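Rod shape determining protein RodA (Thermus thermophilus, PDB 6BAR) probably polymerises lipid-linked disaccharide-pentapeptide units into peptidoglycan glycan strands at the cell membrane, as an integral membrane glycosyltransferase of the SEDS family needed for cell elongation. Local coordinates at residues P6-V16 / V349-Y357; H253-W261 / L327-G335. One frame throughout, in Å; residues are numbered along the deposited sequence.

Interaction 1 of 2, residues P6-V16 / V349-Y357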
loop_
_atom_site.group_PDB
_atom_site.type_symbol
_atom_site.label_atom_id
_atom_site.label_comp_id
_atom_site.label_asym_id
_atom_site.label_seq_id
_atom_site.Cartn_x
_atom_site.Cartn_y
_atom_site.Cartn_z
ATOM N N PRO A 6 6.063 23.498 0.491
ATOM C CA PRO A 6 6.253 22.903 -0.839
ATOM C C PRO A 6 7.279 23.666 -1.681
ATOM O O PRO A 6 7.811 23.118 -2.651
ATOM C CB PRO A 6 4.856 22.990 -1.466
ATOM C CG PRO A 6 4.181 24.110 -0.740
ATOM C CD PRO A 6 4.713 24.064 0.662
ATOM N N ASN A 7 7.556 24.913 -1.290
ATOM C CA ASN A 7 8.461 25.780 -2.039
ATOM C C ASN A 7 9.935 25.452 -1.817
ATOM O O ASN A 7 10.772 25.869 -2.626
ATOM C CB ASN A 7 8.220 27.248 -1.664
ATOM C CG ASN A 7 6.898 27.788 -2.187
ATOM O OD1 ASN A 7 6.816 28.266 -3.319
ATOM N ND2 ASN A 7 5.863 27.737 -1.355
ATOM N N TRP A 8 10.276 24.718 -0.754
ATOM C CA TRP A 8 11.671 24.579 -0.338
ATOM C C TRP A 8 12.337 23.282 -0.783
ATOM O O TRP A 8 13.549 23.281 -1.023
ATOM C CB TRP A 8 11.787 24.703 1.186
ATOM C CG TRP A 8 13.189 24.495 1.693
ATOM C CD1 TRP A 8 13.680 23.381 2.302
ATOM C CD2 TRP A 8 14.284 25.421 1.614
ATOM N NE1 TRP A 8 15.007 23.552 2.618
ATOM C CE2 TRP A 8 15.402 24.797 2.206
ATOM C CE3 TRP A 8 14.425 26.717 1.107
ATOM C CZ2 TRP A 8 16.644 25.424 2.304
ATOM C CZ3 TRP A 8 15.661 27.338 1.205
ATOM C CH2 TRP A 8 16.752 26.691 1.798
ATOM N N LEU A 9 11.588 22.181 -0.888
ATOM C CA LEU A 9 12.125 20.887 -1.324
ATOM C C LEU A 9 13.211 20.382 -0.360
ATOM O O LEU A 9 14.368 20.157 -0.731
ATOM C CB LEU A 9 12.646 20.959 -2.773
ATOM C CG LEU A 9 11.676 21.215 -3.947
ATOM C CD1 LEU A 9 11.318 22.692 -4.124
ATOM C CD2 LEU A 9 12.225 20.643 -5.252
ATOM N N ALA A 10 12.808 20.204 0.896
ATOM C CA ALA A 10 13.599 19.517 1.921
ATOM C C ALA A 10 13.123 18.081 2.101
ATOM O O ALA A 10 12.770 17.657 3.204
ATOM C CB ALA A 10 13.535 20.276 3.239
ATOM N N TYR A 11 13.093 17.313 1.015
ATOM C CA TYR A 11 12.646 15.929 1.074
ATOM C C TYR A 11 13.833 14.998 1.308
ATOM O O TYR A 11 14.998 15.405 1.268
ATOM C CB TYR A 11 11.916 15.536 -0.214
ATOM C CG TYR A 11 10.673 16.347 -0.508
ATOM C CD1 TYR A 11 10.729 17.455 -1.346
ATOM C CD2 TYR A 11 9.443 15.997 0.037
ATOM C CE1 TYR A 11 9.598 18.198 -1.630
ATOM C CE2 TYR A 11 8.303 16.736 -0.240
ATOM C CZ TYR A 11 8.389 17.837 -1.077
ATOM O OH TYR A 11 7.266 18.581 -1.362
ATOM N N ASP A 12 13.527 13.728 1.558
ATOM C CA ASP A 12 14.550 12.686 1.560
ATOM C C ASP A 12 14.619 12.135 0.145
ATOM O O ASP A 12 13.822 11.280 -0.237
ATOM C CB ASP A 12 14.233 11.589 2.568
ATOM C CG ASP A 12 15.249 10.465 2.531
ATOM O OD1 ASP A 12 16.431 10.701 2.856
ATOM O OD2 ASP A 12 14.870 9.338 2.158
ATOM N N TRP A 13 15.574 12.628 -0.639
ATOM C CA TRP A 13 15.631 12.241 -2.041
ATOM C C TRP A 13 16.081 10.797 -2.237
ATOM O O TRP A 13 15.844 10.238 -3.313
ATOM C CB TRP A 13 16.544 13.205 -2.807
ATOM C CG TRP A 13 16.105 14.641 -2.691
ATOM C CD1 TRP A 13 16.511 15.549 -1.754
ATOM C CD2 TRP A 13 15.165 15.328 -3.531
ATOM N NE1 TRP A 13 15.888 16.759 -1.961
ATOM C CE2 TRP A 13 15.058 16.649 -3.045
ATOM C CE3 TRP A 13 14.407 14.956 -4.646
ATOM C CZ2 TRP A 13 14.223 17.600 -3.638
ATOM C CZ3 TRP A 13 13.579 15.901 -5.233
ATOM C CH2 TRP A 13 13.495 17.205 -4.728
ATOM N N GLY A 14 16.707 10.179 -1.233
ATOM C CA GLY A 14 17.046 8.769 -1.344
ATOM C C GLY A 14 15.826 7.890 -1.549
ATOM O O GLY A 14 15.826 7.002 -2.408
ATOM N N LEU A 15 14.767 8.127 -0.769
ATOM C CA LEU A 15 13.518 7.396 -0.959
ATOM C C LEU A 15 12.943 7.643 -2.347
ATOM O O LEU A 15 12.376 6.734 -2.969
ATOM C CB LEU A 15 12.512 7.798 0.118
ATOM C CG LEU A 15 11.116 7.182 0.038
ATOM C CD1 LEU A 15 11.196 5.669 0.169
ATOM C CD2 LEU A 15 10.219 7.768 1.114
ATOM N N VAL A 16 13.080 8.874 -2.843
ATOM C CA VAL A 16 12.639 9.190 -4.197
ATOM C C VAL A 16 13.379 8.318 -5.212
ATOM O O VAL A 16 12.768 7.736 -6.119
ATOM C CB VAL A 16 12.828 10.693 -4.473
ATOM C CG1 VAL A 16 12.291 11.058 -5.837
ATOM C CG2 VAL A 16 12.144 11.518 -3.387
ATOM N N VAL A 349 3.461 10.360 2.321
ATOM C CA VAL A 349 4.520 10.105 3.291
ATOM C C VAL A 349 5.660 11.107 3.105
ATOM O O VAL A 349 6.249 11.584 4.086
ATOM C CB VAL A 349 4.987 8.633 3.211
ATOM C CG1 VAL A 349 5.930 8.387 2.056
ATOM C CG2 VAL A 349 5.642 8.203 4.506
ATOM N N LEU A 350 5.936 11.505 1.859
ATOM C CA LEU A 350 7.021 12.444 1.585
ATOM C C LEU A 350 6.702 13.837 2.114
ATOM O O LEU A 350 7.589 14.535 2.630
ATOM C CB LEU A 350 7.278 12.491 0.079
ATOM C CG LEU A 350 8.725 12.416 -0.379
ATOM C CD1 LEU A 350 9.353 11.138 0.128
ATOM C CD2 LEU A 350 8.794 12.487 -1.895
ATOM N N LEU A 351 5.441 14.262 1.985
ATOM C CA LEU A 351 5.061 15.566 2.515
ATOM C C LEU A 351 4.987 15.551 4.036
ATOM O O LEU A 351 5.272 16.573 4.669
ATOM C CB LEU A 351 3.732 16.043 1.915
ATOM C CG LEU A 351 2.382 15.701 2.546
ATOM C CD1 LEU A 351 1.989 16.680 3.649
ATOM C CD2 LEU A 351 1.293 15.637 1.476
ATOM N N VAL A 352 4.615 14.427 4.656
ATOM C CA VAL A 352 4.641 14.448 6.114
ATOM C C VAL A 352 6.072 14.384 6.627
ATOM O O VAL A 352 6.344 14.860 7.736
ATOM C CB VAL A 352 3.783 13.343 6.770
ATOM C CG1 VAL A 352 2.315 13.532 6.432
ATOM C CG2 VAL A 352 4.257 11.974 6.387
ATOM N N HIS A 353 7.007 13.836 5.843
ATOM C CA HIS A 353 8.410 13.925 6.246
ATOM C C HIS A 353 8.972 15.327 6.055
ATOM O O HIS A 353 9.785 15.773 6.872
ATOM C CB HIS A 353 9.273 12.918 5.478
ATOM C CG HIS A 353 10.719 12.933 5.879
ATOM N ND1 HIS A 353 11.712 13.447 5.071
ATOM C CD2 HIS A 353 11.336 12.498 7.004
ATOM C CE1 HIS A 353 12.879 13.329 5.682
ATOM N NE2 HIS A 353 12.678 12.755 6.857
ATOM N N ARG A 354 8.565 16.039 4.998
ATOM C CA ARG A 354 9.119 17.373 4.794
ATOM C C ARG A 354 8.592 18.395 5.795
ATOM O O ARG A 354 9.266 19.402 6.038
ATOM C CB ARG A 354 8.845 17.868 3.376
ATOM C CG ARG A 354 7.475 18.480 3.189
ATOM C CD ARG A 354 7.445 19.407 1.988
ATOM N NE ARG A 354 6.116 19.464 1.389
ATOM C CZ ARG A 354 5.115 20.193 1.865
ATOM N NH1 ARG A 354 5.287 20.938 2.951
ATOM N NH2 ARG A 354 3.940 20.178 1.255
ATOM N N ASP A 355 7.417 18.169 6.384
ATOM C CA ASP A 355 6.853 19.080 7.372
ATOM C C ASP A 355 7.077 18.600 8.808
ATOM O O ASP A 355 6.345 19.013 9.713
ATOM C CB ASP A 355 5.355 19.291 7.108
ATOM C CG ASP A 355 5.077 20.224 5.922
ATOM O OD1 ASP A 355 5.923 21.093 5.617
ATOM O OD2 ASP A 355 3.996 20.099 5.302
ATOM N N ARG A 356 8.091 17.756 9.039
ATOM C CA ARG A 356 8.232 17.101 10.340
ATOM C C ARG A 356 8.637 18.075 11.440
ATOM O O ARG A 356 8.309 17.850 12.612
ATOM C CB ARG A 356 9.243 15.951 10.252
ATOM C CG ARG A 356 10.675 16.365 9.942
ATOM C CD ARG A 356 11.554 15.154 9.626
ATOM N NE ARG A 356 12.929 15.535 9.307
ATOM C CZ ARG A 356 13.308 16.079 8.153
ATOM N NH1 ARG A 356 12.416 16.315 7.200
ATOM N NH2 ARG A 356 14.579 16.399 7.952
ATOM N N TYR A 357 9.341 19.150 11.092
ATOM C CA TYR A 357 9.768 20.173 12.047
ATOM C C TYR A 357 8.942 21.438 11.819
ATOM O O TYR A 357 9.455 22.480 11.414
ATOM C CB TYR A 357 11.288 20.460 11.899
ATOM C CG TYR A 357 12.211 19.295 12.214
ATOM C CD1 TYR A 357 11.955 18.450 13.289
ATOM C CD2 TYR A 357 13.346 19.043 11.431
ATOM C CE1 TYR A 357 12.797 17.387 13.579
ATOM C CE2 TYR A 357 14.199 17.975 11.715
ATOM C CZ TYR A 357 13.914 17.152 12.793
ATOM O OH TYR A 357 14.736 16.086 13.100
#
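Tyr11 and Arg354 run side by side in the same direction, and Arg354 NE and Tyr11 OH make the one hydrogen bond between the two segments, a weak one of 3.1 Å with a bent N-H...O angle of 131°. The phenol and guanidinium planes stand nearly perpendicular (87°), while Arg354 CD packs 3.6 Å from Tyr11 CZ. Pro6 N lies over the centre of one guanidinium face, and NH1 forms a salt bridge with OD1 of the adjacent Asp355 (2.7 Å). Gln58 accompanies both partners, its side chain bonding Tyr11 OH and its carbonyl weakly meeting Arg354 NH2.

Apolar contacts centre on Leu350. Its CG lies 3.7 Å from Tyr11 CD2 as the two side chains cross at about a right angle, and its branches divide the remaining work: CD1 meets Leu15 CD2 at 3.6 Å, and CD2 meets Val16 CG2 at 3.8 Å. With CG anti to the backbone N (chi1 -178°), His353 brings CE1 to 3.8 Å from Asp12 CB. Asp12 itself N-caps the first helix through Leu15 N and is salt-bridged to Arg283.

The N-terminal loop and the start of helix 13-30 thereby lie against the end of helix 336-354, with helix 266-288 flanking through Leu280 and Leu287 and helix 294-319 packing on Val349.

Interaction 2 of 2, residues H253-W261 / L327-G335; sequences HTDFVFSVW and LTLPLFSYG
This is a mainly apolar contact between the turn and first residues of helix 258-264 and the irregular segment between helices 294-319 and 336-354. Val257 occupies its middle. With CG1 anti to the backbone N (chi1 -171°) and CG2 beside that N, its two branches part: CG1 approaches Phe332 O at 3.9 Å, and CG2 reaches Tyr334 CB at 3.7 Å. Phe256 adds a ring carbon, CZ, 4.1 Å from Tyr334 CB, and the same ring has Val257 CG2 over its centre.

Beside this, Phe332 and Trp261 form a T-shaped pair. The phenyl edge points at the indole face, with the planes 80° apart and CZ of Phe332 4.0 Å from CG of Trp261. Leu273 touches both residues, and Trp265 stacks on the indole. Alongside, Phe258 CD1 lies 4.1 Å from Leu329 CD2.

Within 327-335, Leu329 O accepts from both Phe332 N and Ser333 N, tying the chain into a compact bend. Gly335 then occupies the N-cap position of helix 336-354, with backbone angles that call for glycine. The arrangement is a junction of interhelical connections in a polytopic membrane protein, fitting the multi-helix SEDS fold.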
loop_
_atom_site.group_PDB
_atom_site.type_symbol
_atom_site.label_atom_id
_atom_site.label_comp_id
_atom_site.label_asym_id
_atom_site.label_seq_id
_atom_site.Cartn_x
_atom_site.Cartn_y
_atom_site.Cartn_z
ATOM N N HIS A 253 -1.988 -14.975 -15.391
ATOM C CA HIS A 253 -2.233 -14.870 -13.957
ATOM C C HIS A 253 -1.779 -13.508 -13.426
ATOM O O HIS A 253 -1.155 -12.712 -14.128
ATOM C CB HIS A 253 -1.519 -15.997 -13.208
ATOM N N THR A 254 -2.109 -13.241 -12.155
ATOM C CA THR A 254 -1.725 -11.964 -11.555
ATOM C C THR A 254 -0.210 -11.823 -11.471
ATOM O O THR A 254 0.316 -10.706 -11.563
ATOM C CB THR A 254 -2.345 -11.808 -10.161
ATOM O OG1 THR A 254 -3.727 -12.180 -10.194
ATOM C CG2 THR A 254 -2.244 -10.358 -9.690
ATOM N N ASP A 255 0.506 -12.943 -11.308
ATOM C CA ASP A 255 1.961 -12.958 -11.208
ATOM C C ASP A 255 2.650 -13.070 -12.569
ATOM O O ASP A 255 3.800 -13.528 -12.636
ATOM C CB ASP A 255 2.419 -14.088 -10.276
ATOM C CG ASP A 255 1.843 -15.458 -10.655
ATOM O OD1 ASP A 255 2.216 -16.010 -11.715
ATOM O OD2 ASP A 255 1.029 -16.001 -9.874
ATOM N N PHE A 256 1.991 -12.646 -13.657
ATOM C CA PHE A 256 2.584 -12.747 -14.989
ATOM C C PHE A 256 3.659 -11.699 -15.237
ATOM O O PHE A 256 4.263 -11.699 -16.315
ATOM C CB PHE A 256 1.495 -12.674 -16.077
ATOM C CG PHE A 256 1.043 -11.269 -16.443
ATOM C CD1 PHE A 256 0.214 -10.539 -15.606
ATOM C CD2 PHE A 256 1.397 -10.711 -17.665
ATOM C CE1 PHE A 256 -0.221 -9.268 -15.962
ATOM C CE2 PHE A 256 0.967 -9.441 -18.024
ATOM C CZ PHE A 256 0.157 -8.721 -17.173
ATOM N N VAL A 257 3.924 -10.833 -14.260
ATOM C CA VAL A 257 4.984 -9.835 -14.340
ATOM C C VAL A 257 6.165 -10.311 -13.505
ATOM O O VAL A 257 7.322 -9.996 -13.806
ATOM C CB VAL A 257 4.475 -8.459 -13.873
ATOM C CG1 VAL A 257 5.506 -7.371 -14.162
ATOM C CG2 VAL A 257 3.145 -8.140 -14.534
ATOM N N PHE A 258 5.883 -11.083 -12.456
ATOM C CA PHE A 258 6.941 -11.537 -11.564
ATOM C C PHE A 258 7.431 -12.943 -11.897
ATOM O O PHE A 258 8.618 -13.241 -11.713
ATOM C CB PHE A 258 6.465 -11.480 -10.114
ATOM C CG PHE A 258 7.491 -11.953 -9.129
ATOM C CD1 PHE A 258 8.512 -11.113 -8.713
ATOM C CD2 PHE A 258 7.442 -13.241 -8.626
ATOM C CE1 PHE A 258 9.459 -11.550 -7.812
ATOM C CE2 PHE A 258 8.383 -13.682 -7.727
ATOM C CZ PHE A 258 9.393 -12.838 -7.318
ATOM N N SER A 259 6.542 -13.820 -12.374
ATOM C CA SER A 259 6.966 -15.159 -12.768
ATOM C C SER A 259 7.914 -15.116 -13.960
ATOM O O SER A 259 8.753 -16.014 -14.107
ATOM C CB SER A 259 5.740 -16.029 -13.089
ATOM O OG SER A 259 5.030 -15.537 -14.215
ATOM N N VAL A 260 7.804 -14.087 -14.799
ATOM C CA VAL A 260 8.696 -13.914 -15.939
ATOM C C VAL A 260 10.008 -13.255 -15.519
ATOM O O VAL A 260 11.075 -13.606 -16.029
ATOM C CB VAL A 260 7.975 -13.101 -17.034
ATOM C CG1 VAL A 260 8.837 -13.005 -18.286
ATOM C CG2 VAL A 260 6.619 -13.724 -17.356
ATOM N N TRP A 261 9.957 -12.303 -14.578
ATOM C CA TRP A 261 11.182 -11.675 -14.084
ATOM C C TRP A 261 12.045 -12.671 -13.321
ATOM O O TRP A 261 13.274 -12.668 -13.460
ATOM C CB TRP A 261 10.844 -10.475 -13.195
ATOM C CG TRP A 261 12.016 -9.956 -12.370
ATOM C CD1 TRP A 261 12.397 -10.368 -11.117
ATOM C CD2 TRP A 261 12.945 -8.927 -12.745
ATOM N NE1 TRP A 261 13.504 -9.665 -10.698
ATOM C CE2 TRP A 261 13.859 -8.774 -11.677
ATOM C CE3 TRP A 261 13.091 -8.119 -13.880
ATOM C CZ2 TRP A 261 14.902 -7.851 -11.713
ATOM C CZ3 TRP A 261 14.131 -7.202 -13.912
ATOM C CH2 TRP A 261 15.021 -7.076 -12.835
ATOM N N LEU A 327 -3.414 -9.035 -4.641
ATOM C CA LEU A 327 -2.389 -8.081 -4.217
ATOM C C LEU A 327 -1.217 -8.110 -5.188
ATOM O O LEU A 327 -0.537 -9.134 -5.323
ATOM C CB LEU A 327 -1.902 -8.399 -2.803
ATOM C CG LEU A 327 -2.919 -8.438 -1.662
ATOM C CD1 LEU A 327 -2.248 -8.809 -0.341
ATOM C CD2 LEU A 327 -3.651 -7.110 -1.553
ATOM N N THR A 328 -0.966 -6.989 -5.848
ATOM C CA THR A 328 0.162 -6.906 -6.758
ATOM C C THR A 328 1.429 -6.530 -5.998
ATOM O O THR A 328 1.400 -6.129 -4.831
ATOM C CB THR A 328 -0.116 -5.898 -7.870
ATOM O OG1 THR A 328 -0.614 -4.683 -7.301
ATOM C CG2 THR A 328 -1.143 -6.460 -8.837
ATOM N N LEU A 329 2.553 -6.700 -6.673
ATOM C CA LEU A 329 3.813 -6.204 -6.160
ATOM C C LEU A 329 3.842 -4.693 -6.344
ATOM O O LEU A 329 3.795 -4.219 -7.484
ATOM C CB LEU A 329 4.971 -6.857 -6.893
ATOM C CG LEU A 329 6.286 -6.897 -6.135
ATOM C CD1 LEU A 329 6.079 -7.581 -4.798
ATOM C CD2 LEU A 329 7.301 -7.644 -6.965
ATOM N N PRO A 330 3.896 -3.908 -5.268
ATOM C CA PRO A 330 3.732 -2.453 -5.403
ATOM C C PRO A 330 4.834 -1.810 -6.240
ATOM O O PRO A 330 6.017 -2.122 -6.087
ATOM C CB PRO A 330 3.760 -1.960 -3.949
ATOM C CG PRO A 330 4.362 -3.091 -3.151
ATOM C CD PRO A 330 3.963 -4.338 -3.863
ATOM N N LEU A 331 4.414 -0.908 -7.140
ATOM C CA LEU A 331 5.281 -0.149 -8.046
ATOM C C LEU A 331 5.874 -1.012 -9.156
ATOM O O LEU A 331 6.431 -0.483 -10.125
ATOM C CB LEU A 331 6.422 0.542 -7.279
ATOM C CG LEU A 331 6.099 1.595 -6.214
ATOM C CD1 LEU A 331 7.344 1.919 -5.406
ATOM C CD2 LEU A 331 5.536 2.847 -6.861
ATOM N N PHE A 332 5.754 -2.336 -9.040
ATOM C CA PHE A 332 6.407 -3.272 -9.950
ATOM C C PHE A 332 5.430 -4.061 -10.809
ATOM O O PHE A 332 5.598 -4.135 -12.031
ATOM C CB PHE A 332 7.289 -4.245 -9.156
ATOM C CG PHE A 332 8.139 -5.134 -10.020
ATOM C CD1 PHE A 332 9.315 -4.654 -10.574
ATOM C CD2 PHE A 332 7.767 -6.449 -10.276
ATOM C CE1 PHE A 332 10.101 -5.463 -11.372
ATOM C CE2 PHE A 332 8.550 -7.267 -11.070
ATOM C CZ PHE A 332 9.719 -6.773 -11.620
ATOM N N SER A 333 4.420 -4.676 -10.204
ATOM C CA SER A 333 3.491 -5.490 -10.971
ATOM C C SER A 333 2.557 -4.611 -11.798
ATOM O O SER A 333 2.416 -3.406 -11.560
ATOM C CB SER A 333 2.680 -6.397 -10.044
ATOM O OG SER A 333 1.838 -7.263 -10.788
ATOM N N TYR A 334 1.915 -5.235 -12.783
ATOM C CA TYR A 334 1.025 -4.517 -13.689
ATOM C C TYR A 334 -0.267 -4.124 -12.983
ATOM O O TYR A 334 -0.827 -4.898 -12.201
ATOM C CB TYR A 334 0.703 -5.374 -14.917
ATOM C CG TYR A 334 -0.361 -4.762 -15.794
ATOM C CD1 TYR A 334 -0.051 -3.736 -16.678
ATOM C CD2 TYR A 334 -1.679 -5.190 -15.721
ATOM C CE1 TYR A 334 -1.021 -3.160 -17.474
ATOM C CE2 TYR A 334 -2.656 -4.619 -16.509
ATOM C CZ TYR A 334 -2.320 -3.605 -17.386
ATOM O OH TYR A 334 -3.289 -3.035 -18.178
ATOM N N GLY A 335 -0.746 -2.913 -13.274
ATOM C CA GLY A 335 -1.929 -2.384 -12.620
ATOM C C GLY A 335 -1.887 -0.880 -12.438
ATOM O O GLY A 335 -1.090 -0.363 -11.648
#

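Interactions 1 and 2 lie at the two ends of helix 336-354, with centres about 29 Å apart: 349-357 contains its C-terminal end, and 327-335 leads into its N-terminus. Interaction 1 also holds the start of helix 13-30, whose far end contributes Asn29 and Leu30 to the surroundings of interaction 2; helix 266-288 borders both. Each contact is partly buried, but interaction 2 is nearer the centre of the chain. Their chemistry differs. At the chain termini, aliphatic packing is combined with a weak arginine-phenol bond, and the carboxylates pair within a segment or with Arg283, whereas the two segments of interaction 2 meet through aromatic and aliphatic side chains, without hydrogen bonds between them.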